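Local coordinates for protein disulphide isomerase (Xylella fastidiosa, PDB 3FK8) that probably acts as a thiol-disulphide isomerase with a thioredoxin-like fold, at residues A[39-42]-A[43-46]; A[80-83]-A[84-88]; A[106-109]-A[110-114]; A[117-121]-A[122-126]; A[125-128]-A[129-133]. All coordinates share one frame; numbering follows the deposited sequence.

Interaction 1: residues A[39-42]-A[43-46]; sequences NWCT and DCRA. With FMT (formic acid), chain B.
Arg-45 folds back from the first turn of helix 42-51 over Thr-42 and reaches the loop that leads into the helix. Its guanidinium lies with one face against Thr-42, whose CA sits 3.6 Å above the plane toward the rim, while NH1 points outward in that plane to the carbonyl of Asn-39. The NH1 to Asn-39 O bond is 3.0 Å long and nearly straight (166°), and Trp-40 O lies 3.1 Å from the same NH1. A bend at chi3 (-53°) turns the group back onto the loop. The close approach of the Thr-42 methyl is doubtful, since the threonine was modelled in two conformers.

Cys-41 is the N-cap. With SG anti to its own N (chi1 174°), the sulfur accepts from Cys-44 N at 3.4 Å, and Cys-41 O takes the amide of Arg-45 in the first helical bond. Cys-44 SG stands 3.5 Å from Cys-41 SG, far longer than a disulfide. On the outer side of the turn, Thr-42 N donates to O1 of a formic acid molecule at 3.1 Å, next to the Trp-40 ring. Asp-43 OD1 forms a salt bridge with Arg-117, and the indole NE1 of Trp-40 bonds Gly-72 O.

The Cys-Thr-Asp-Cys sequence at the start of a helix matches the thioredoxin-type CxxC site. The two sulfurs are unlinked but already neighbours, and a small rearrangement would probably suffice to join them, as expected of a CxxC pair. The formic acid, probably from crystallisation, is consistent with a small acid being able to sit against Thr-42 N.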
# COMPACT_ATOMS: atom_id res chain seq x y z
N ASN A 39 10.54 3.15 5.99
CA ASN A 39 11.80 2.58 5.54
C ASN A 39 12.53 1.76 6.58
O ASN A 39 13.31 0.88 6.20
CB ASN A 39 12.70 3.70 5.00
CG ASN A 39 12.17 4.30 3.73
OD1 ASN A 39 11.64 3.61 2.87
ND2 ASN A 39 12.26 5.61 3.61
N TRP A 40 12.29 2.03 7.86
CA TRP A 40 12.95 1.26 8.92
C TRP A 40 12.39 -0.13 9.06
O TRP A 40 13.02 -0.96 9.71
CB TRP A 40 12.85 2.00 10.28
CG TRP A 40 11.47 2.19 10.74
CD1 TRP A 40 10.69 3.34 10.59
CD2 TRP A 40 10.63 1.24 11.44
NE1 TRP A 40 9.45 3.13 11.14
CE2 TRP A 40 9.36 1.86 11.65
CE3 TRP A 40 10.81 -0.08 11.89
CZ2 TRP A 40 8.31 1.21 12.32
CZ3 TRP A 40 9.78 -0.71 12.55
CH2 TRP A 40 8.53 -0.08 12.75
N CYS A 41 11.20 -0.39 8.50
CA CYS A 41 10.53 -1.64 8.76
C CYS A 41 10.89 -2.72 7.74
O CYS A 41 10.68 -2.56 6.53
CB CYS A 41 9.06 -1.39 8.72
SG CYS A 41 8.10 -2.97 8.87
N THR A 42 11.52 -3.78 8.24
CA THR A 42 12.03 -4.80 7.35
C THR A 42 10.88 -5.50 6.62
O THR A 42 11.06 -5.92 5.48
CB THR A 42 13.00 -5.77 8.09
OG1 THR A 42 12.31 -6.49 9.14
CG2 THR A 42 14.11 -4.96 8.68
N ASP A 43 9.69 -5.64 7.24
CA ASP A 43 8.56 -6.20 6.51
C ASP A 43 8.08 -5.31 5.39
O ASP A 43 7.72 -5.77 4.30
CB ASP A 43 7.45 -6.52 7.49
CG ASP A 43 7.90 -7.53 8.51
OD1 ASP A 43 8.00 -8.75 8.15
OD2 ASP A 43 8.22 -7.14 9.64
N CYS A 44 8.13 -3.99 5.61
CA CYS A 44 7.78 -3.06 4.54
C CYS A 44 8.77 -3.11 3.38
O CYS A 44 8.37 -3.07 2.21
CB CYS A 44 7.77 -1.64 5.06
SG CYS A 44 6.49 -1.30 6.31
N ARG A 45 10.07 -3.22 3.71
CA ARG A 45 11.06 -3.33 2.67
C ARG A 45 10.88 -4.63 1.88
O ARG A 45 11.01 -4.66 0.66
CB ARG A 45 12.47 -3.25 3.24
CG ARG A 45 12.76 -1.87 3.91
CD ARG A 45 14.26 -1.62 4.21
NE ARG A 45 14.86 -2.71 4.99
CZ ARG A 45 14.95 -2.77 6.32
NH1 ARG A 45 14.47 -1.80 7.08
NH2 ARG A 45 15.54 -3.81 6.90
N ALA A 46 10.58 -5.73 2.58
CA ALA A 46 10.35 -7.00 1.90
C ALA A 46 9.14 -6.98 0.99
O ALA A 46 9.17 -7.53 -0.12
CB ALA A 46 10.27 -8.12 2.91
C FMT B . 11.23 -3.97 11.77
O1 FMT B . 12.35 -3.75 11.27
O2 FMT B . 10.24 -4.46 11.18

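Interaction 2: residues A[80-83]-A[84-88]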
# COMPACT_ATOMS: atom_id res chain seq x y z
N LEU A 80 -3.88 10.58 7.87
CA LEU A 80 -4.25 9.94 6.63
C LEU A 80 -4.56 8.45 6.87
O LEU A 80 -5.52 7.92 6.30
CB LEU A 80 -3.15 10.26 5.61
CG LEU A 80 -3.18 9.69 4.22
CD1 LEU A 80 -4.44 10.16 3.52
CD2 LEU A 80 -1.95 10.18 3.46
N SER A 81 -3.82 7.80 7.77
CA SER A 81 -4.22 6.48 8.22
C SER A 81 -5.63 6.53 8.86
O SER A 81 -6.49 5.71 8.57
CB SER A 81 -3.17 5.89 9.18
OG SER A 81 -3.63 4.64 9.68
N GLN A 82 -5.83 7.47 9.77
CA GLN A 82 -7.14 7.55 10.45
C GLN A 82 -8.28 7.75 9.46
O GLN A 82 -9.36 7.21 9.65
CB GLN A 82 -7.13 8.66 11.47
CG GLN A 82 -6.24 8.37 12.67
CD GLN A 82 -6.25 9.52 13.65
OE1 GLN A 82 -6.00 10.66 13.29
NE2 GLN A 82 -6.54 9.22 14.91
N ALA A 83 -8.04 8.52 8.39
CA ALA A 83 -9.10 8.85 7.43
C ALA A 83 -9.59 7.64 6.67
O ALA A 83 -10.72 7.60 6.21
CB ALA A 83 -8.61 9.92 6.45
N TYR A 84 -8.69 6.65 6.53
CA TYR A 84 -8.91 5.50 5.67
C TYR A 84 -9.04 4.23 6.48
O TYR A 84 -8.83 3.13 5.97
CB TYR A 84 -7.82 5.41 4.56
CG TYR A 84 -8.02 6.40 3.49
CD1 TYR A 84 -8.97 6.19 2.50
CD2 TYR A 84 -7.31 7.60 3.46
CE1 TYR A 84 -9.22 7.15 1.53
CE2 TYR A 84 -7.55 8.57 2.45
CZ TYR A 84 -8.47 8.32 1.46
OH TYR A 84 -8.75 9.32 0.55
N GLY A 85 -9.45 4.38 7.74
CA GLY A 85 -9.85 3.24 8.53
C GLY A 85 -8.80 2.63 9.44
O GLY A 85 -8.94 1.45 9.83
N ASP A 86 -7.80 3.42 9.84
CA ASP A 86 -6.73 2.99 10.76
C ASP A 86 -6.00 1.74 10.35
O ASP A 86 -5.78 0.90 11.21
CB ASP A 86 -7.28 2.83 12.17
CG ASP A 86 -7.81 4.11 12.74
OD1 ASP A 86 -7.02 5.08 12.85
OD2 ASP A 86 -9.00 4.14 13.12
N PRO A 87 -5.58 1.62 9.09
CA PRO A 87 -4.96 0.37 8.65
C PRO A 87 -3.70 0.01 9.47
O PRO A 87 -3.39 -1.16 9.59
CB PRO A 87 -4.57 0.68 7.19
CG PRO A 87 -4.51 2.17 7.13
CD PRO A 87 -5.62 2.60 7.98
N ILE A 88 -2.97 1.01 9.96
CA ILE A 88 -1.68 0.73 10.60
C ILE A 88 -1.81 0.30 12.03
O ILE A 88 -0.83 -0.13 12.63
CB ILE A 88 -0.71 1.93 10.55
CG1 ILE A 88 -1.14 3.07 11.49
CG2 ILE A 88 -0.54 2.35 9.11
CD1 ILE A 88 -0.22 4.27 11.44
O HOH W 1 -4.35 4.90 12.31
O HOH W 2 -7.84 6.39 15.24
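Ser-81 O is held by two backbone amides from the chain that follows it. Asp-86 N comes to 2.9 Å and Tyr-84 N to 3.1 Å, one from each face of the carbonyl plane and both well out of it. A weak bond from Gly-85 N to Gln-82 O, 3.4 Å long, lies between these two in the sequence. Gly-85 has a phi of 96°, at which a side chain would press against the carbonyl oxygen before it, so the absence of one suits the turn.

The polar side chains of Ser-81, Gln-82 and Asp-86 are joined through water. One water lies 2.7 Å from Ser-81 OG and donates to Asp-86 OD1; a second accepts from Gln-82 NE2 and donates to the same OD1. That carboxylate oxygen also rests 3.4 Å from Gln-82 CG, and the Gln-82 amide and Asp-86 carboxylate planes are 61° apart. A first torsion of 176° swings the Ser-81 hydroxyl past the Pro-87 ring, OG lying 3.3 Å from Pro-87 CD, and onto the CG1 branch of Ile-88.

On the other flank Leu-80 CD1 touches Tyr-84 CE2 at 3.7 Å, and the Tyr-84 ring receives Leu-80 O at its edge, in the ring plane and 3.4 Å from CD2. Beyond these residues the ring packs on Leu-34, Val-96 and Val-104 of the central sheet and on Leu-22 of helix 14-28.

The six-to-one bond Asp-86 N to Ser-81 O enclosing the five-to-two bond at Gly-85, with a glycine of positive phi, is the Schellman motif, which here terminates helix 78-83.

Interaction 3: residues A[106-109]-A[110-114]; sequences YTTK and GGELA
Glu-112 packs its carboxylate against Thr-108 and bonds the backbone N-H of Gly-110, in a local contact at the surface bend that follows edge strand 104-107 and precedes the C-terminal helix. Glu-112 turns back toward the strand end: its chain is bent at chi2 (91°), which brings the carboxylate alongside Thr-108, the two side chains sliding past each other in opposite directions. OE1 comes 3.2 Å from Thr-108 CB and takes the amide of Gly-110 at 2.8 Å, on the syn side but 33° out of the carboxylate plane. Lys-109 N, although 3.2 Å from OE1, is at a poor angle to it and instead donates to a water at 2.7 Å, and that water donates a hydrogen bond to OE2.

Tyr-106 reaches the same carboxylate from the opposite direction. Its OH stands 3.5 Å from Glu-112 OE2, and the ring and carboxylate planes are 81° apart.

Further along, Gly-111 to Ala-114 form a type I turn, closed by Ala-114 N to Gly-111 O at 2.9 Å. Gly-111 enters it with a positive phi that favours glycine. A water held by Leu-113 N makes a weak link to Thr-108 OG1, whose main partner is Val-95 N of the neighbouring strand. Phe-127 of helix 121-132 packs on Tyr-106, Thr-108, Glu-112 and Leu-113. The bent Lys-109 chain brings NZ to a salt bridge with Asp-90.

One carboxylate thus serves two successive amides, Gly-110 directly and Lys-109 through water. Such an environment of N-H and water donors would be expected to favour an ionised Glu-112.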
# COMPACT_ATOMS: atom_id res chain seq x y z
N TYR A 106 -11.55 -2.24 1.22
CA TYR A 106 -10.91 -3.23 2.06
C TYR A 106 -9.73 -2.57 2.75
O TYR A 106 -9.07 -1.74 2.15
CB TYR A 106 -10.43 -4.42 1.22
CG TYR A 106 -9.56 -5.43 1.97
CD1 TYR A 106 -10.06 -6.21 3.04
CD2 TYR A 106 -8.23 -5.58 1.62
CE1 TYR A 106 -9.24 -7.13 3.72
CE2 TYR A 106 -7.42 -6.50 2.30
CZ TYR A 106 -7.90 -7.25 3.33
OH TYR A 106 -7.02 -8.14 3.94
N THR A 107 -9.51 -2.93 4.00
CA THR A 107 -8.35 -2.51 4.74
C THR A 107 -7.76 -3.75 5.45
O THR A 107 -8.51 -4.64 5.89
CB THR A 107 -8.78 -1.40 5.75
OG1 THR A 107 -9.21 -0.20 5.07
CG2 THR A 107 -7.67 -1.05 6.66
N THR A 108 -6.46 -3.80 5.64
CA THR A 108 -5.88 -4.89 6.45
C THR A 108 -6.03 -4.50 7.89
O THR A 108 -5.42 -3.57 8.30
CB THR A 108 -4.45 -5.15 6.09
OG1 THR A 108 -3.73 -3.90 6.07
CG2 THR A 108 -4.39 -5.77 4.70
N LYS A 109 -6.89 -5.18 8.64
CA LYS A 109 -7.15 -4.85 10.03
C LYS A 109 -6.63 -5.93 11.00
O LYS A 109 -6.98 -5.89 12.17
CB LYS A 109 -8.65 -4.61 10.23
CG LYS A 109 -9.08 -3.28 9.65
CD LYS A 109 -8.17 -2.17 10.15
CE LYS A 109 -8.65 -1.66 11.51
NZ LYS A 109 -7.68 -0.74 12.15
N GLY A 110 -5.90 -6.94 10.51
CA GLY A 110 -5.41 -8.03 11.36
C GLY A 110 -3.98 -8.28 11.12
O GLY A 110 -3.50 -9.38 11.36
N GLY A 111 -3.26 -7.25 10.64
CA GLY A 111 -1.83 -7.43 10.45
C GLY A 111 -1.55 -8.48 9.40
O GLY A 111 -0.50 -9.13 9.44
N GLU A 112 -2.43 -8.56 8.39
CA GLU A 112 -2.30 -9.54 7.29
C GLU A 112 -0.93 -9.52 6.62
O GLU A 112 -0.43 -10.56 6.20
CB GLU A 112 -3.37 -9.29 6.22
CG GLU A 112 -4.76 -9.74 6.62
CD GLU A 112 -5.60 -8.66 7.32
OE1 GLU A 112 -5.04 -7.73 7.95
OE2 GLU A 112 -6.85 -8.82 7.33
N LEU A 113 -0.33 -8.33 6.49
CA LEU A 113 0.99 -8.19 5.84
C LEU A 113 2.09 -7.83 6.83
O LEU A 113 3.21 -7.57 6.40
CB LEU A 113 0.92 -7.15 4.70
CG LEU A 113 -0.08 -7.51 3.61
CD1 LEU A 113 -0.17 -6.34 2.64
CD2 LEU A 113 0.30 -8.80 2.87
N ALA A 114 1.80 -7.91 8.12
CA ALA A 114 2.79 -7.42 9.09
C ALA A 114 4.02 -8.34 9.21
O ALA A 114 5.02 -7.94 9.80
CB ALA A 114 2.13 -7.16 10.42
O HOH W 3 -1.06 -5.68 7.41
O HOH W 4 -2.48 -4.40 9.53
O HOH W 5 -8.55 -7.20 8.13

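Interaction 4: residues A[117-121]-A[122-126]; sequences RKMSD and QGIYD
Ser-120 OG accepts from Gly-123 N at 2.9 Å, an N-cap bond that starts the C-terminal helix 121-132 of the thioredoxin-like fold. The hydroxyl sits between the backbone N and the carbonyl carbon (chi1 67°), which points it over the first turn toward that amide, and the bond is fairly straight (158°). Ser-120 O and Asp-121 O then receive Ile-124 N and Tyr-125 N, so regular helical bonding begins at once.

Met-119, a selenomethionine, sits just before the cap and meets Ile-124 across it, CB to CG1 at 3.9 Å. This pairing of the residue before the N-cap with the fourth residue after it is a hydrophobic staple. The chain bends at chi3, and the terminal CE comes 3.6 Å from Gly-123 O.

Neighbouring parts of the fold contact this end. Asp-121 OD1 is bonded to Ser-50 OG, Ile-124 packs on Ser-50 and Leu-51 of helix 42-51, and Met-119 rests on Leu-113.

On the outer side, one turn along, Gln-122 NE2 donates to Asp-126 OD1 at 2.8 Å, reaching the oxygen from above the carboxylate plane, 38° out of it, while the oxygen lies close to the plane of the amide.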
# COMPACT_ATOMS: atom_id res chain seq x y z
N ARG A 117 8.11 -10.01 5.54
CA ARG A 117 9.48 -10.53 5.33
C ARG A 117 9.56 -12.06 5.30
O ARG A 117 10.53 -12.59 4.79
CB ARG A 117 10.48 -9.94 6.34
CG ARG A 117 10.46 -10.69 7.64
CD ARG A 117 10.92 -9.74 8.80
NE ARG A 117 10.91 -10.50 10.04
CZ ARG A 117 9.80 -10.85 10.73
NH1 ARG A 117 8.57 -10.43 10.34
NH2 ARG A 117 9.96 -11.64 11.82
N LYS A 118 8.56 -12.74 5.86
CA LYS A 118 8.50 -14.19 5.93
C LYS A 118 7.65 -14.75 4.80
O LYS A 118 7.63 -15.97 4.63
CB LYS A 118 7.87 -14.62 7.26
CG LYS A 118 8.64 -14.28 8.54
CD LYS A 118 10.10 -14.74 8.49
CE LYS A 118 10.92 -14.43 9.75
NZ LYS A 118 12.33 -15.04 9.72
N MSE A 119 6.92 -13.91 4.07
CA MSE A 119 6.03 -14.38 3.02
C MSE A 119 6.81 -14.69 1.77
O MSE A 119 7.85 -14.08 1.49
CB MSE A 119 4.95 -13.33 2.79
CG MSE A 119 4.01 -13.21 3.96
SE MSE A 119 2.60 -11.85 3.65
CE MSE A 119 1.66 -12.80 2.24
N SER A 120 6.34 -15.66 1.02
CA SER A 120 6.95 -15.95 -0.28
C SER A 120 6.42 -14.99 -1.32
O SER A 120 5.37 -14.33 -1.14
CB SER A 120 6.61 -17.38 -0.69
OG SER A 120 5.23 -17.50 -0.94
N ASP A 121 7.10 -14.91 -2.48
CA ASP A 121 6.58 -14.12 -3.59
C ASP A 121 5.19 -14.62 -4.01
O ASP A 121 4.34 -13.82 -4.39
CB ASP A 121 7.52 -14.15 -4.79
CG ASP A 121 8.76 -13.31 -4.60
OD1 ASP A 121 8.75 -12.37 -3.79
OD2 ASP A 121 9.74 -13.53 -5.34
N GLN A 122 4.96 -15.93 -3.96
CA GLN A 122 3.68 -16.47 -4.34
C GLN A 122 2.59 -16.08 -3.30
O GLN A 122 1.45 -15.78 -3.67
CB GLN A 122 3.74 -18.00 -4.44
CG GLN A 122 2.40 -18.58 -4.97
CD GLN A 122 2.11 -18.16 -6.39
OE1 GLN A 122 2.97 -18.28 -7.27
NE2 GLN A 122 0.94 -17.73 -6.66
N GLY A 123 2.94 -16.08 -1.99
CA GLY A 123 1.99 -15.65 -0.96
C GLY A 123 1.60 -14.19 -1.17
O GLY A 123 0.43 -13.85 -1.02
N ILE A 124 2.57 -13.35 -1.53
CA ILE A 124 2.29 -11.95 -1.77
C ILE A 124 1.43 -11.79 -3.03
O ILE A 124 0.41 -11.07 -3.04
CB ILE A 124 3.62 -11.13 -1.78
CG1 ILE A 124 4.13 -11.10 -0.35
CG2 ILE A 124 3.41 -9.71 -2.35
CD1 ILE A 124 5.56 -10.62 -0.22
N TYR A 125 1.81 -12.50 -4.11
CA TYR A 125 1.00 -12.52 -5.30
C TYR A 125 -0.44 -12.92 -4.98
O TYR A 125 -1.38 -12.23 -5.39
CB TYR A 125 1.61 -13.46 -6.34
CG TYR A 125 0.76 -13.53 -7.60
CD1 TYR A 125 0.94 -12.62 -8.63
CD2 TYR A 125 -0.28 -14.47 -7.71
CE1 TYR A 125 0.13 -12.66 -9.80
CE2 TYR A 125 -1.09 -14.52 -8.83
CZ TYR A 125 -0.89 -13.61 -9.87
OH TYR A 125 -1.67 -13.65 -11.01
N ASP A 126 -0.61 -14.00 -4.22
CA ASP A 126 -1.96 -14.53 -3.98
C ASP A 126 -2.79 -13.49 -3.20
O ASP A 126 -4.01 -13.35 -3.41
CB ASP A 126 -1.92 -15.84 -3.21
CG ASP A 126 -1.45 -17.01 -4.05
OD1 ASP A 126 -1.39 -16.88 -5.29
OD2 ASP A 126 -1.12 -18.02 -3.42

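Interaction 5: residues A[125-128]-A[129-133]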
# COMPACT_ATOMS: atom_id res chain seq x y z
N TYR A 125 1.81 -12.50 -4.11
CA TYR A 125 1.00 -12.52 -5.30
C TYR A 125 -0.44 -12.92 -4.98
O TYR A 125 -1.38 -12.23 -5.39
CB TYR A 125 1.61 -13.46 -6.34
CG TYR A 125 0.76 -13.53 -7.60
CD1 TYR A 125 0.94 -12.62 -8.63
CD2 TYR A 125 -0.28 -14.47 -7.71
CE1 TYR A 125 0.13 -12.66 -9.80
CE2 TYR A 125 -1.09 -14.52 -8.83
CZ TYR A 125 -0.89 -13.61 -9.87
OH TYR A 125 -1.67 -13.65 -11.01
N ASP A 126 -0.61 -14.00 -4.22
CA ASP A 126 -1.96 -14.53 -3.98
C ASP A 126 -2.79 -13.49 -3.20
O ASP A 126 -4.01 -13.35 -3.41
CB ASP A 126 -1.92 -15.84 -3.21
CG ASP A 126 -1.45 -17.01 -4.05
OD1 ASP A 126 -1.39 -16.88 -5.29
OD2 ASP A 126 -1.12 -18.02 -3.42
N PHE A 127 -2.15 -12.81 -2.25
CA PHE A 127 -2.85 -11.81 -1.44
C PHE A 127 -3.45 -10.73 -2.36
O PHE A 127 -4.63 -10.37 -2.26
CB PHE A 127 -1.88 -11.19 -0.43
CG PHE A 127 -2.53 -10.11 0.40
CD1 PHE A 127 -3.14 -10.44 1.60
CD2 PHE A 127 -2.57 -8.79 -0.04
CE1 PHE A 127 -3.79 -9.45 2.36
CE2 PHE A 127 -3.22 -7.78 0.72
CZ PHE A 127 -3.80 -8.13 1.89
N PHE A 128 -2.64 -10.17 -3.24
CA PHE A 128 -3.12 -9.10 -4.11
C PHE A 128 -4.04 -9.60 -5.23
O PHE A 128 -5.02 -8.97 -5.58
CB PHE A 128 -1.93 -8.27 -4.63
CG PHE A 128 -1.29 -7.44 -3.55
CD1 PHE A 128 -1.91 -6.22 -3.15
CD2 PHE A 128 -0.21 -7.89 -2.82
CE1 PHE A 128 -1.38 -5.47 -2.12
CE2 PHE A 128 0.29 -7.15 -1.77
CZ PHE A 128 -0.30 -5.94 -1.41
N ALA A 129 -3.77 -10.82 -5.70
CA ALA A 129 -4.62 -11.43 -6.73
C ALA A 129 -6.04 -11.64 -6.21
O ALA A 129 -7.01 -11.43 -6.97
CB ALA A 129 -4.02 -12.76 -7.21
N LYS A 130 -6.20 -12.06 -4.95
CA LYS A 130 -7.53 -12.24 -4.37
C LYS A 130 -8.35 -10.96 -4.46
O LYS A 130 -9.56 -11.01 -4.71
CB LYS A 130 -7.43 -12.72 -2.92
CG LYS A 130 -8.75 -13.20 -2.33
CD LYS A 130 -8.59 -14.59 -1.78
CE LYS A 130 -7.62 -14.58 -0.61
NZ LYS A 130 -6.23 -14.19 -0.99
N ILE A 131 -7.70 -9.81 -4.21
CA ILE A 131 -8.40 -8.54 -4.29
C ILE A 131 -8.88 -8.28 -5.74
O ILE A 131 -9.96 -7.72 -5.94
CB ILE A 131 -7.48 -7.42 -3.82
CG1 ILE A 131 -7.17 -7.56 -2.33
CG2 ILE A 131 -8.09 -6.04 -4.14
CD1 ILE A 131 -5.91 -6.77 -1.87
N THR A 132 -8.12 -8.75 -6.73
CA THR A 132 -8.46 -8.49 -8.14
C THR A 132 -9.55 -9.44 -8.66
O THR A 132 -10.06 -9.20 -9.75
CB THR A 132 -7.22 -8.56 -9.07
OG1 THR A 132 -6.76 -9.93 -9.19
CG2 THR A 132 -6.09 -7.67 -8.55
N GLU A 133 -9.87 -10.49 -7.90
CA GLU A 133 -10.93 -11.45 -8.28
C GLU A 133 -12.31 -10.81 -8.28
O GLU A 133 -13.21 -11.26 -9.04
CB GLU A 133 -10.96 -12.65 -7.33
CG GLU A 133 -9.78 -13.60 -7.43
CD GLU A 133 -9.85 -14.74 -6.39
OE1 GLU A 133 -8.91 -15.55 -6.37
OE2 GLU A 133 -10.84 -14.83 -5.61
OXT GLU A 133 -12.54 -9.86 -7.51
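The rings of Phe-127 and Phe-128 both touch the CD1 methyl of Ile-131, which lies 3.9 Å from Phe-127 CE2 and 4.2 Å from Phe-128 CD1. The two rings also meet each other: Phe-127 turns an edge to its neighbour, its CD2 standing 3.6 Å above the centre of one Phe-128 face, while Phe-128 CG lies in the plane of the Phe-127 ring. Their different first torsions place the edge of Phe-127 over the face of Phe-128, Phe-127 having CG anti to the backbone N (178°) and Phe-128 having it beside the N (-70°). The Tyr-125 ring carries Asp-126 OD1, an oxygen already bonded by Gln-122 NE2, at its edge, in plane, and its CE2 touches the Ala-129 methyl at 3.8 Å.

These contacts lie along the helix that ends the chain in the thioredoxin-like fold. Phe-128 packs on Leu-47 and Leu-51 of helix 42-51 and on Leu-59 of helix 54-63, whereas Phe-127 leans on Thr-108 and Leu-113. Tyr-125 has Lys-55 as a cation-pi partner.

Ala-129 N to Tyr-125 O (2.8 Å) and Lys-130 N to Asp-126 O (3.0 Å) are ordinary helical bonds. Toward the terminus they weaken: Ile-131 N and Thr-132 N share Phe-128 O, both poorly aligned. Thr-132 OG1 turns back to donate to Ala-129 O at 2.7 Å, and its CG2 branch approaches Phe-128 O at 3.4 Å.

Overall arrangement
The five contacts follow one another along the chain, interactions 4 and 5 overlapping on helix 121-132 with centres 11 Å apart. Interaction 1, at the CxxC start of helix 42-51, touches interaction 4 through the Asp-43 to Arg-117 salt bridge and interaction 3 at Ala-114. Interaction 3 extends from edge strand 104-107 of the mixed sheet and packs on Phe-127 of interaction 5. Interaction 2 ends helix 78-83; its centre is about 24 Å from that of interaction 4, on the opposite side of the chain's centre, but it meets interaction 3 through Lys-109. Within one thioredoxin-like domain, the cysteine-bearing start of helix 42-51 is thus tied to the segment leading into the C-terminal helix.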